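Local coordinates for protein L-ornithine N(5)-monooxygenase (Pseudomonas aeruginosa, PDB 3S5W) that hydroxylates the side-chain amine of L-ornithine with FAD, NADPH and molecular oxygen, the first step towards hydroxamate siderophores such as pyoverdin, at residues I47-E51 / R95-Y101; Y250-Q254 / I328-A332; A263-A267 / V307-I313; R334-E340 / L351-G357. One frame throughout, in Å; residues are numbered along the deposited sequence.

Following the chain from its N terminus, interaction 1 comes first: it closes a loop of 43 residues between helix 40-56 and the segment ahead of helix 103-109. Interaction 2 then joins the start of strand 253-258 to the approach to strand 332-334, and the loop it closes contains interaction 3, which ties the segment after strand 253-258 to the start of helix 310-326. Interaction 4 follows in series, its first segment close behind 328-332 of interaction 2, and pairs the two strands of a hairpin. Interactions 2, 3 and 4 have centres about 19 to 21 Å apart, 3 and 4 nearer the bound NADP; the centre of interaction 1 is at least 34 Å from theirs.

Interaction 1 (I47-E51 / R95-Y101); sequences IALQE and RNPTSPY
The R95 guanidinium carries the methyl of A48 over one face, CB lying 4.0 Å above the plane and towards its rim, while E51 occupies the edge. Two nitrogens grip the carboxylate side-on, one to each oxygen: R95 NE reaches E51 OE1 at 2.9 Å, and R95 NH2 reaches E51 OE2 at 2.9 Å in a nearly straight bond (174°). The two flat groups stand 74° apart, so this salt bridge is not coplanar, and both oxygens are met from above the carboxylate plane. The Y101 ring has P100 over one face and the Q50 amide at its edge. With CG anti to the backbone N (chi1 173°) and the chain extended, Q50 NE2 donates to Y101 OH at 3.0 Å, almost in its own amide plane. I47 lies between these polar pairs, its CG2 3.8 Å from Y101 CD2 and 3.5 Å from R95 NH2. A water donates to E51 OE2 and also bonds S99 OG, which accepts from Y101 N in an ST turn. Helix 40-56 is thereby joined to the loop before helix 103-109; R95 NH1 also donates to P433 O at the start of helix 432-447, and V136 of helix 126-137 packs on I47 and Y101.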
loop_
_atom_site.group_PDB
_atom_site.type_symbol
_atom_site.label_atom_id
_atom_site.label_comp_id
_atom_site.label_asym_id
_atom_site.label_seq_id
_atom_site.Cartn_x
_atom_site.Cartn_y
_atom_site.Cartn_z
ATOM N N ILE A 47 17.482 -6.833 2.204
ATOM C CA ILE A 47 18.587 -6.124 2.864
ATOM C C ILE A 47 18.958 -6.773 4.194
ATOM O O ILE A 47 20.149 -7.005 4.479
ATOM C CB ILE A 47 18.255 -4.625 3.113
ATOM C CG1 ILE A 47 18.014 -3.908 1.794
ATOM C CG2 ILE A 47 19.360 -3.947 3.935
ATOM C CD1 ILE A 47 17.315 -2.536 1.960
ATOM N N ALA A 48 17.955 -7.054 5.019
ATOM C CA ALA A 48 18.224 -7.610 6.342
ATOM C C ALA A 48 18.847 -9.023 6.230
ATOM O O ALA A 48 19.745 -9.386 7.022
ATOM C CB ALA A 48 16.972 -7.648 7.152
ATOM N N LEU A 49 18.388 -9.784 5.238
ATOM C CA LEU A 49 18.973 -11.113 4.926
ATOM C C LEU A 49 20.426 -10.998 4.523
ATOM O O LEU A 49 21.263 -11.760 5.025
ATOM C CB LEU A 49 18.183 -11.857 3.837
ATOM C CG LEU A 49 16.781 -12.328 4.207
ATOM C CD1 LEU A 49 16.001 -12.771 2.967
ATOM C CD2 LEU A 49 16.803 -13.390 5.283
ATOM N N GLN A 50 20.728 -10.035 3.648
ATOM C CA GLN A 50 22.108 -9.749 3.222
ATOM C C GLN A 50 23.046 -9.354 4.384
ATOM O O GLN A 50 24.229 -9.756 4.390
ATOM C CB GLN A 50 22.152 -8.713 2.085
ATOM C CG GLN A 50 23.562 -8.248 1.726
ATOM C CD GLN A 50 23.598 -7.281 0.562
ATOM O OE1 GLN A 50 23.878 -7.672 -0.574
ATOM N NE2 GLN A 50 23.307 -6.015 0.830
ATOM N N GLU A 51 22.529 -8.583 5.361
ATOM C CA GLU A 51 23.309 -8.233 6.573
ATOM C C GLU A 51 23.664 -9.428 7.438
ATOM O O GLU A 51 24.721 -9.443 8.061
ATOM C CB GLU A 51 22.585 -7.196 7.462
ATOM C CG GLU A 51 22.312 -5.867 6.741
ATOM C CD GLU A 51 21.676 -4.761 7.634
ATOM O OE1 GLU A 51 21.275 -5.044 8.793
ATOM O OE2 GLU A 51 21.590 -3.601 7.148
ATOM N N ARG A 95 16.994 0.516 11.871
ATOM C CA ARG A 95 17.826 -0.616 12.295
ATOM C C ARG A 95 19.309 -0.282 12.202
ATOM O O ARG A 95 20.051 -0.537 13.133
ATOM C CB ARG A 95 17.569 -1.851 11.416
ATOM C CG ARG A 95 18.307 -3.123 11.920
ATOM C CD ARG A 95 18.133 -4.303 10.948
ATOM N NE ARG A 95 18.730 -4.044 9.651
ATOM C CZ ARG A 95 18.034 -3.840 8.536
ATOM N NH1 ARG A 95 16.707 -3.866 8.570
ATOM N NH2 ARG A 95 18.656 -3.594 7.393
ATOM N N ASN A 96 19.713 0.274 11.059
ATOM C CA ASN A 96 21.123 0.409 10.684
ATOM C C ASN A 96 21.381 1.650 9.822
ATOM O O ASN A 96 21.381 1.559 8.605
ATOM C CB ASN A 96 21.596 -0.869 9.957
ATOM C CG ASN A 96 23.044 -0.789 9.493
ATOM O OD1 ASN A 96 23.440 -1.479 8.553
ATOM N ND2 ASN A 96 23.829 0.064 10.134
ATOM N N PRO A 97 21.609 2.830 10.462
ATOM C CA PRO A 97 21.887 4.046 9.707
ATOM C C PRO A 97 23.139 3.985 8.863
ATOM O O PRO A 97 23.287 4.810 7.969
ATOM C CB PRO A 97 22.086 5.107 10.803
ATOM C CG PRO A 97 21.256 4.634 11.910
ATOM C CD PRO A 97 21.453 3.112 11.893
ATOM N N THR A 98 24.038 3.031 9.155
ATOM C CA THR A 98 25.273 2.891 8.372
ATOM C C THR A 98 25.070 2.044 7.089
ATOM O O THR A 98 25.994 1.878 6.285
ATOM C CB THR A 98 26.462 2.288 9.202
ATOM O OG1 THR A 98 26.253 0.887 9.396
ATOM C CG2 THR A 98 26.622 2.968 10.548
ATOM N N SER A 99 23.862 1.516 6.886
ATOM C CA SER A 99 23.585 0.757 5.657
ATOM C C SER A 99 23.821 1.596 4.405
ATOM O O SER A 99 23.497 2.799 4.392
ATOM C CB SER A 99 22.137 0.233 5.673
ATOM O OG SER A 99 21.839 -0.363 4.429
ATOM N N PRO A 100 24.380 0.984 3.336
ATOM C CA PRO A 100 24.515 1.732 2.091
ATOM C C PRO A 100 23.163 1.991 1.398
ATOM O O PRO A 100 23.105 2.729 0.414
ATOM C CB PRO A 100 25.416 0.825 1.230
ATOM C CG PRO A 100 25.208 -0.548 1.782
ATOM C CD PRO A 100 24.973 -0.376 3.238
ATOM N N TYR A 101 22.088 1.428 1.946
ATOM C CA TYR A 101 20.759 1.603 1.348
ATOM C C TYR A 101 19.900 2.662 2.032
ATOM O O TYR A 101 18.711 2.682 1.791
ATOM C CB TYR A 101 19.990 0.248 1.307
ATOM C CG TYR A 101 20.825 -0.808 0.622
ATOM C CD1 TYR A 101 21.247 -0.645 -0.687
ATOM C CD2 TYR A 101 21.232 -1.948 1.325
ATOM C CE1 TYR A 101 22.060 -1.633 -1.318
ATOM C CE2 TYR A 101 22.013 -2.926 0.723
ATOM C CZ TYR A 101 22.414 -2.765 -0.588
ATOM O OH TYR A 101 23.178 -3.747 -1.150
HETATM O O HOH W 1 22.624 -2.951 4.792
#

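Interaction 2 (Y250-Q254 / I328-A332); sequences YPSVQ and IPRHA
Q254 and H331 mark the closest backbone approach, with their CA atoms 5.2 Å apart, yet no backbone-to-backbone hydrogen bond joins the two segments. Y250 to V253 form a type I beta turn that leads from a helix into strand 253-258, and V253 N donates to Y250 O across it. In the other segment P329 is the centre of an inverse gamma turn. Side chains therefore make the link, R330 above all. Its chain is extended from CG to NE, CG lying anti to the backbone N, which carries the guanidinium to the carbonyl of V253. Both R330 NE and R330 NH2 donate to V253 O, each at 2.9 Å, so a single acceptor is held by a side-on pair of nitrogens. That oxygen lies within 5° of the guanidinium plane, and the angles at hydrogen, 151° and 142°, are bent as sharing one atom requires. P251 O sits 3.4 Å above one face of the R330 guanidinium and H331 NE2 3.1 Å above the other, both offset towards the rim. The R330 CG methylene in turn covers the centre of the H331 ring. In the reverse direction Q254 NE2 donates to R330 O at 3.1 Å, tilted from its amide plane. R330 NH1 is bonded to N247 O, at the end of helix 237-249, while H331 meets F243 of that helix edge-to-face and packs on V319 and F320 of helix 310-326. The contact thus lies where two helices flank neighbouring strands 253-258 and 332-334 of the parallel sheet.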
loop_
_atom_site.group_PDB
_atom_site.type_symbol
_atom_site.label_atom_id
_atom_site.label_comp_id
_atom_site.label_asym_id
_atom_site.label_seq_id
_atom_site.Cartn_x
_atom_site.Cartn_y
_atom_site.Cartn_z
ATOM N N TYR A 250 -5.815 19.608 -15.392
ATOM C CA TYR A 250 -6.887 19.343 -16.342
ATOM C C TYR A 250 -7.890 20.467 -16.311
ATOM O O TYR A 250 -8.976 20.302 -15.759
ATOM C CB TYR A 250 -7.540 17.994 -16.034
ATOM C CG TYR A 250 -6.584 16.854 -16.205
ATOM C CD1 TYR A 250 -5.690 16.509 -15.187
ATOM C CD2 TYR A 250 -6.543 16.132 -17.401
ATOM C CE1 TYR A 250 -4.788 15.486 -15.359
ATOM C CE2 TYR A 250 -5.646 15.109 -17.581
ATOM C CZ TYR A 250 -4.774 14.788 -16.551
ATOM O OH TYR A 250 -3.891 13.756 -16.717
ATOM N N PRO A 251 -7.533 21.619 -16.936
ATOM C CA PRO A 251 -8.346 22.821 -16.793
ATOM C C PRO A 251 -9.777 22.638 -17.317
ATOM O O PRO A 251 -10.672 23.288 -16.831
ATOM C CB PRO A 251 -7.562 23.907 -17.575
ATOM C CG PRO A 251 -6.580 23.156 -18.455
ATOM C CD PRO A 251 -6.312 21.855 -17.743
ATOM N N SER A 252 -10.002 21.717 -18.242
ATOM C CA SER A 252 -11.370 21.528 -18.730
ATOM C C SER A 252 -12.193 20.546 -17.887
ATOM O O SER A 252 -13.366 20.338 -18.172
ATOM C CB SER A 252 -11.399 21.183 -20.227
ATOM O OG SER A 252 -11.103 19.812 -20.415
ATOM N N VAL A 253 -11.598 19.978 -16.831
ATOM C CA VAL A 253 -12.339 19.062 -15.952
ATOM C C VAL A 253 -13.021 19.837 -14.827
ATOM O O VAL A 253 -12.375 20.645 -14.147
ATOM C CB VAL A 253 -11.430 17.976 -15.346
ATOM C CG1 VAL A 253 -12.169 17.182 -14.244
ATOM C CG2 VAL A 253 -10.961 17.019 -16.419
ATOM N N GLN A 254 -14.322 19.592 -14.662
ATOM C CA GLN A 254 -15.085 19.982 -13.472
ATOM C C GLN A 254 -15.158 18.787 -12.529
ATOM O O GLN A 254 -15.747 17.737 -12.883
ATOM C CB GLN A 254 -16.507 20.375 -13.868
ATOM C CG GLN A 254 -16.618 21.653 -14.695
ATOM C CD GLN A 254 -18.083 21.995 -14.890
ATOM O OE1 GLN A 254 -18.688 21.535 -15.838
ATOM N NE2 GLN A 254 -18.674 22.726 -13.935
ATOM N N ILE A 328 -17.529 31.483 -10.134
ATOM C CA ILE A 328 -17.386 30.441 -11.166
ATOM C C ILE A 328 -17.277 29.067 -10.490
ATOM O O ILE A 328 -16.214 28.707 -9.999
ATOM C CB ILE A 328 -16.165 30.729 -12.098
ATOM C CG1 ILE A 328 -16.330 32.083 -12.801
ATOM C CG2 ILE A 328 -15.952 29.610 -13.146
ATOM C CD1 ILE A 328 -15.011 32.669 -13.341
ATOM N N PRO A 329 -18.386 28.302 -10.455
ATOM C CA PRO A 329 -18.394 27.028 -9.711
ATOM C C PRO A 329 -17.937 25.823 -10.565
ATOM O O PRO A 329 -18.724 24.924 -10.868
ATOM C CB PRO A 329 -19.864 26.889 -9.291
ATOM C CG PRO A 329 -20.640 27.650 -10.406
ATOM C CD PRO A 329 -19.676 28.555 -11.139
ATOM N N ARG A 330 -16.663 25.830 -10.935
ATOM C CA ARG A 330 -16.018 24.748 -11.675
ATOM C C ARG A 330 -16.202 23.413 -10.934
ATOM O O ARG A 330 -16.773 22.461 -11.483
ATOM C CB ARG A 330 -14.531 25.095 -11.845
ATOM C CG ARG A 330 -13.746 24.075 -12.602
ATOM C CD ARG A 330 -12.298 24.466 -12.862
ATOM N NE ARG A 330 -11.582 23.245 -13.260
ATOM C CZ ARG A 330 -10.284 23.026 -13.104
ATOM N NH1 ARG A 330 -9.505 23.969 -12.592
ATOM N NH2 ARG A 330 -9.770 21.855 -13.478
ATOM N N HIS A 331 -15.771 23.378 -9.672
ATOM C CA HIS A 331 -15.801 22.172 -8.849
ATOM C C HIS A 331 -16.892 22.219 -7.810
ATOM O O HIS A 331 -17.371 23.298 -7.493
ATOM C CB HIS A 331 -14.463 22.038 -8.120
ATOM C CG HIS A 331 -13.307 21.944 -9.051
ATOM N ND1 HIS A 331 -12.191 22.754 -8.961
ATOM C CD2 HIS A 331 -13.108 21.146 -10.119
ATOM C CE1 HIS A 331 -11.345 22.441 -9.929
ATOM N NE2 HIS A 331 -11.880 21.470 -10.643
ATOM N N ALA A 332 -17.243 21.053 -7.276
ATOM C CA ALA A 332 -18.225 20.927 -6.201
ATOM C C ALA A 332 -17.685 20.039 -5.073
ATOM O O ALA A 332 -17.053 18.987 -5.305
ATOM C CB ALA A 332 -19.560 20.391 -6.744
#

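Interaction 3 (A263-A267 / V307-I313); sequences ALKPA and VVDTDLI
Two backbone hydrogen bonds join K265-A267 to V308: V308 N donates to K265 O at 2.9 Å, and A267 N donates to V308 O at 2.9 Å. They make a single beta bridge between P266 and V308. Weaker CA-H...O contacts accompany them, P266 CA standing 3.3 Å from V308 O. Among apolar groups, V307 places CG2 between its backbone N and carbonyl carbon (chi1 -74°), where it meets A267 CB at 3.6 Å. The tip of I313 presses on the peptide before P266, CD1 lying 3.4 Å from both K265 C and P266 N, and its CG1 meets L264 CB. A water bridges A267 O, to which it donates, and T310 N, from which it accepts. T310 N is at the first turn of the helix, where D309 is the N-cap: its OD1 accepts from L312 N at 3.3 Å, with a weak bond from D311 N. The contact binds the loop after strand 253-258 to the start of helix 310-326. Beside it runs helix 237-249, whose A240 touches V308 and L312 and whose NADP-binding Q237 accepts through OE1 from D309 N.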
loop_
_atom_site.group_PDB
_atom_site.type_symbol
_atom_site.label_atom_id
_atom_site.label_comp_id
_atom_site.label_asym_id
_atom_site.label_seq_id
_atom_site.Cartn_x
_atom_site.Cartn_y
_atom_site.Cartn_z
ATOM N N ALA A 263 -16.571 16.353 6.327
ATOM C CA ALA A 263 -15.470 17.266 6.024
ATOM C C ALA A 263 -14.229 16.476 5.657
ATOM O O ALA A 263 -14.107 15.296 6.011
ATOM C CB ALA A 263 -15.163 18.179 7.282
ATOM N N LEU A 264 -13.275 17.137 4.995
ATOM C CA LEU A 264 -11.905 16.613 4.974
ATOM C C LEU A 264 -11.340 16.836 6.355
ATOM O O LEU A 264 -11.503 17.930 6.918
ATOM C CB LEU A 264 -11.015 17.315 3.918
ATOM C CG LEU A 264 -11.487 17.297 2.473
ATOM C CD1 LEU A 264 -10.374 17.891 1.551
ATOM C CD2 LEU A 264 -11.885 15.878 1.992
ATOM N N LYS A 265 -10.641 15.835 6.900
ATOM C CA LYS A 265 -10.110 15.943 8.260
ATOM C C LYS A 265 -8.613 15.687 8.277
ATOM O O LYS A 265 -8.143 14.853 7.512
ATOM C CB LYS A 265 -10.797 14.943 9.172
ATOM C CG LYS A 265 -12.321 15.122 9.101
ATOM C CD LYS A 265 -13.028 14.923 10.357
ATOM C CE LYS A 265 -14.513 15.212 10.130
ATOM N NZ LYS A 265 -15.247 14.503 11.200
ATOM N N PRO A 266 -7.884 16.391 9.164
ATOM C CA PRO A 266 -6.428 16.363 9.075
ATOM C C PRO A 266 -5.838 15.103 9.682
ATOM O O PRO A 266 -6.291 14.614 10.736
ATOM C CB PRO A 266 -5.990 17.601 9.888
ATOM C CG PRO A 266 -7.127 17.838 10.885
ATOM C CD PRO A 266 -8.377 17.417 10.123
ATOM N N ALA A 267 -4.804 14.615 9.016
ATOM C CA ALA A 267 -3.999 13.505 9.504
ATOM C C ALA A 267 -3.229 13.925 10.758
ATOM O O ALA A 267 -2.574 14.972 10.757
ATOM C CB ALA A 267 -3.029 13.065 8.419
ATOM N N VAL A 307 -8.055 10.558 6.277
ATOM C CA VAL A 307 -7.490 11.844 6.675
ATOM C C VAL A 307 -6.558 12.321 5.554
ATOM O O VAL A 307 -6.104 11.525 4.709
ATOM C CB VAL A 307 -6.711 11.767 7.999
ATOM C CG1 VAL A 307 -7.667 11.646 9.238
ATOM C CG2 VAL A 307 -5.630 10.635 7.987
ATOM N N VAL A 308 -6.313 13.618 5.568
ATOM C CA VAL A 308 -5.580 14.332 4.529
ATOM C C VAL A 308 -4.527 15.211 5.236
ATOM O O VAL A 308 -4.801 15.780 6.314
ATOM C CB VAL A 308 -6.562 15.248 3.773
ATOM C CG1 VAL A 308 -5.896 16.014 2.640
ATOM C CG2 VAL A 308 -7.777 14.424 3.225
ATOM N N ASP A 309 -3.327 15.284 4.652
ATOM C CA ASP A 309 -2.303 16.224 5.124
ATOM C C ASP A 309 -2.890 17.643 5.304
ATOM O O ASP A 309 -3.601 18.148 4.424
ATOM C CB ASP A 309 -1.123 16.267 4.146
ATOM C CG ASP A 309 -0.171 17.398 4.470
ATOM O OD1 ASP A 309 -0.162 18.414 3.734
ATOM O OD2 ASP A 309 0.522 17.301 5.516
ATOM N N THR A 310 -2.635 18.262 6.467
ATOM C CA THR A 310 -3.174 19.598 6.751
ATOM C C THR A 310 -2.984 20.606 5.611
ATOM O O THR A 310 -3.920 21.313 5.271
ATOM C CB THR A 310 -2.624 20.166 8.090
ATOM O OG1 THR A 310 -3.103 19.341 9.149
ATOM C CG2 THR A 310 -3.166 21.568 8.359
ATOM N N ASP A 311 -1.780 20.656 5.020
ATOM C CA ASP A 311 -1.504 21.658 3.979
ATOM C C ASP A 311 -2.338 21.432 2.742
ATOM O O ASP A 311 -2.744 22.373 2.080
ATOM C CB ASP A 311 -0.019 21.735 3.637
ATOM C CG ASP A 311 0.822 22.280 4.821
ATOM O OD1 ASP A 311 0.292 23.023 5.691
ATOM O OD2 ASP A 311 2.021 21.953 4.883
ATOM N N LEU A 312 -2.595 20.159 2.444
ATOM C CA LEU A 312 -3.423 19.812 1.305
ATOM C C LEU A 312 -4.905 20.164 1.575
ATOM O O LEU A 312 -5.615 20.645 0.691
ATOM C CB LEU A 312 -3.194 18.305 0.957
ATOM C CG LEU A 312 -3.911 17.709 -0.262
ATOM C CD1 LEU A 312 -3.745 18.576 -1.484
ATOM C CD2 LEU A 312 -3.429 16.283 -0.562
ATOM N N ILE A 313 -5.376 19.968 2.811
ATOM C CA ILE A 313 -6.733 20.478 3.161
ATOM C C ILE A 313 -6.830 21.999 2.904
ATOM O O ILE A 313 -7.786 22.498 2.294
ATOM C CB ILE A 313 -7.107 20.175 4.623
ATOM C CG1 ILE A 313 -7.104 18.650 4.860
ATOM C CG2 ILE A 313 -8.438 20.827 4.962
ATOM C CD1 ILE A 313 -7.574 18.195 6.267
HETATM O O HOH W 2 -1.731 16.524 8.678
#

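Interaction 4 (R334-E340 / L351-G357); sequences RCMTTVE and LALRDAG
E340 and R354 meet diagonally across the strand pair, E340 lying two residues beyond R354's partner T338, and form a side-on salt bridge. R354 NE donates to E340 OE2 at 2.9 Å, almost straight and in the guanidinium plane, while R354 NH2 reaches E340 OE1 at 3.0 Å on its syn side. The carboxylate and guanidinium planes are 62° apart; OE2 is met from well above the carboxylate plane, and the NH2 bond is tilted from the guanidinium plane. R354 bends at chi2 and chi3 (76° and 65°), folding its guanidinium back alongside E340 instead of letting it extend from the strand. On the other side, T337 CG2 meets L353 CB at 3.7 Å and V339 CG2 meets L353 CD2 at 3.8 Å, with L351 also touching V339. The backbone sets this register: T338 and R354 are a hydrogen-bonded pair, R354 N reaching T338 O at 2.9 Å, flanked by the non-hydrogen-bonded pairs T337-D355 and V339-L353. Beyond the pairing, A356 N donates to M336 O at 2.8 Å and E340 N to A352 O. Further out, R354 NH1 is held by G359 O, and I258 of strand 253-258 packs against T337, L351 and L353. R334 forms a salt bridge with D256 of that strand, and T338 touches NADP-binding R260. This is an antiparallel beta hairpin, 337-345 with 348-355, continued by strand 361-366 into a three-stranded sheet beside the NADP-binding parallel sheet.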
loop_
_atom_site.group_PDB
_atom_site.type_symbol
_atom_site.label_atom_id
_atom_site.label_comp_id
_atom_site.label_asym_id
_atom_site.label_seq_id
_atom_site.Cartn_x
_atom_site.Cartn_y
_atom_site.Cartn_z
ATOM N N ARG A 334 -19.113 17.884 -2.460
ATOM C CA ARG A 334 -20.359 17.211 -2.043
ATOM C C ARG A 334 -20.135 16.345 -0.826
ATOM O O ARG A 334 -20.016 15.135 -0.936
ATOM C CB ARG A 334 -20.970 16.436 -3.211
ATOM C CG ARG A 334 -21.167 17.351 -4.447
ATOM C CD ARG A 334 -21.559 16.527 -5.652
ATOM N NE ARG A 334 -22.929 16.771 -6.026
ATOM C CZ ARG A 334 -23.301 17.630 -6.961
ATOM N NH1 ARG A 334 -22.395 18.328 -7.624
ATOM N NH2 ARG A 334 -24.578 17.782 -7.234
ATOM N N CYS A 335 -20.068 16.988 0.345
ATOM C CA CYS A 335 -19.892 16.273 1.596
ATOM C C CYS A 335 -21.254 15.718 2.035
ATOM O O CYS A 335 -22.266 16.086 1.462
ATOM C CB CYS A 335 -19.248 17.144 2.678
ATOM S SG CYS A 335 -19.948 18.822 2.794
ATOM N N MET A 336 -21.227 14.785 2.979
ATOM C CA MET A 336 -22.425 14.068 3.486
ATOM C C MET A 336 -23.240 13.437 2.350
ATOM O O MET A 336 -24.478 13.393 2.421
ATOM C CB MET A 336 -23.325 14.988 4.350
ATOM C CG MET A 336 -22.643 15.442 5.660
ATOM S SD MET A 336 -23.781 16.529 6.555
ATOM C CE MET A 336 -24.098 17.868 5.395
ATOM N N THR A 337 -22.546 12.953 1.312
ATOM C CA THR A 337 -23.220 12.491 0.109
ATOM C C THR A 337 -22.841 11.037 -0.152
ATOM O O THR A 337 -21.650 10.653 -0.064
ATOM C CB THR A 337 -22.893 13.376 -1.117
ATOM O OG1 THR A 337 -23.359 14.707 -0.898
ATOM C CG2 THR A 337 -23.553 12.856 -2.381
ATOM N N THR A 338 -23.866 10.231 -0.454
ATOM C CA THR A 338 -23.702 8.801 -0.682
ATOM C C THR A 338 -24.173 8.473 -2.080
ATOM O O THR A 338 -25.228 8.933 -2.489
ATOM C CB THR A 338 -24.523 7.969 0.370
ATOM O OG1 THR A 338 -24.039 8.288 1.682
ATOM C CG2 THR A 338 -24.387 6.447 0.148
ATOM N N VAL A 339 -23.384 7.671 -2.808
ATOM C CA VAL A 339 -23.849 7.121 -4.076
ATOM C C VAL A 339 -24.838 5.981 -3.804
ATOM O O VAL A 339 -24.459 4.938 -3.293
ATOM C CB VAL A 339 -22.689 6.602 -4.964
ATOM C CG1 VAL A 339 -23.281 6.125 -6.310
ATOM C CG2 VAL A 339 -21.665 7.720 -5.213
ATOM N N GLU A 340 -26.104 6.200 -4.153
ATOM C CA GLU A 340 -27.152 5.174 -3.934
ATOM C C GLU A 340 -27.349 4.259 -5.137
ATOM O O GLU A 340 -27.743 3.122 -4.983
ATOM C CB GLU A 340 -28.486 5.830 -3.579
ATOM C CG GLU A 340 -28.506 6.375 -2.188
ATOM C CD GLU A 340 -29.932 6.596 -1.654
ATOM O OE1 GLU A 340 -30.934 6.500 -2.417
ATOM O OE2 GLU A 340 -30.015 6.854 -0.450
ATOM N N LEU A 351 -25.031 9.033 -11.505
ATOM C CA LEU A 351 -24.955 8.716 -10.087
ATOM C C LEU A 351 -26.163 9.327 -9.410
ATOM O O LEU A 351 -26.439 10.506 -9.616
ATOM C CB LEU A 351 -23.696 9.331 -9.441
ATOM C CG LEU A 351 -22.310 8.885 -9.922
ATOM C CD1 LEU A 351 -21.227 9.480 -8.993
ATOM C CD2 LEU A 351 -22.183 7.362 -9.986
ATOM N N ALA A 352 -26.861 8.516 -8.616
ATOM C CA ALA A 352 -27.945 8.995 -7.771
ATOM C C ALA A 352 -27.320 9.276 -6.406
ATOM O O ALA A 352 -26.805 8.372 -5.742
ATOM C CB ALA A 352 -29.089 7.961 -7.688
ATOM N N LEU A 353 -27.349 10.551 -6.029
ATOM C CA LEU A 353 -26.608 11.062 -4.877
ATOM C C LEU A 353 -27.539 11.507 -3.730
ATOM O O LEU A 353 -28.386 12.411 -3.905
ATOM C CB LEU A 353 -25.714 12.211 -5.307
ATOM C CG LEU A 353 -24.672 11.914 -6.404
ATOM C CD1 LEU A 353 -23.995 13.235 -6.761
ATOM C CD2 LEU A 353 -23.656 10.876 -5.993
ATOM N N ARG A 354 -27.390 10.856 -2.586
ATOM C CA ARG A 354 -28.223 11.170 -1.423
ATOM C C ARG A 354 -27.451 12.120 -0.521
ATOM O O ARG A 354 -26.396 11.761 -0.005
ATOM C CB ARG A 354 -28.586 9.891 -0.654
ATOM C CG ARG A 354 -29.469 10.117 0.593
ATOM C CD ARG A 354 -30.922 10.403 0.243
ATOM N NE ARG A 354 -31.555 9.257 -0.402
ATOM C CZ ARG A 354 -32.776 9.270 -0.942
ATOM N NH1 ARG A 354 -33.505 10.380 -0.941
ATOM N NH2 ARG A 354 -33.249 8.172 -1.513
ATOM N N ASP A 355 -27.978 13.319 -0.335
ATOM C CA ASP A 355 -27.391 14.298 0.577
ATOM C C ASP A 355 -28.017 14.080 1.966
ATOM O O ASP A 355 -29.207 14.393 2.153
ATOM C CB ASP A 355 -27.686 15.696 0.009
ATOM C CG ASP A 355 -27.091 16.845 0.843
ATOM O OD1 ASP A 355 -26.865 16.711 2.067
ATOM O OD2 ASP A 355 -26.878 17.922 0.254
ATOM N N ALA A 356 -27.268 13.510 2.926
ATOM C CA ALA A 356 -27.805 13.282 4.302
ATOM C C ALA A 356 -28.196 14.567 5.058
ATOM O O ALA A 356 -29.050 14.534 5.940
ATOM C CB ALA A 356 -26.853 12.418 5.157
ATOM N N GLY A 357 -27.594 15.692 4.693
ATOM C CA GLY A 357 -27.956 16.998 5.244
ATOM C C GLY A 357 -29.403 17.405 5.000
ATOM O O GLY A 357 -30.061 17.939 5.900
#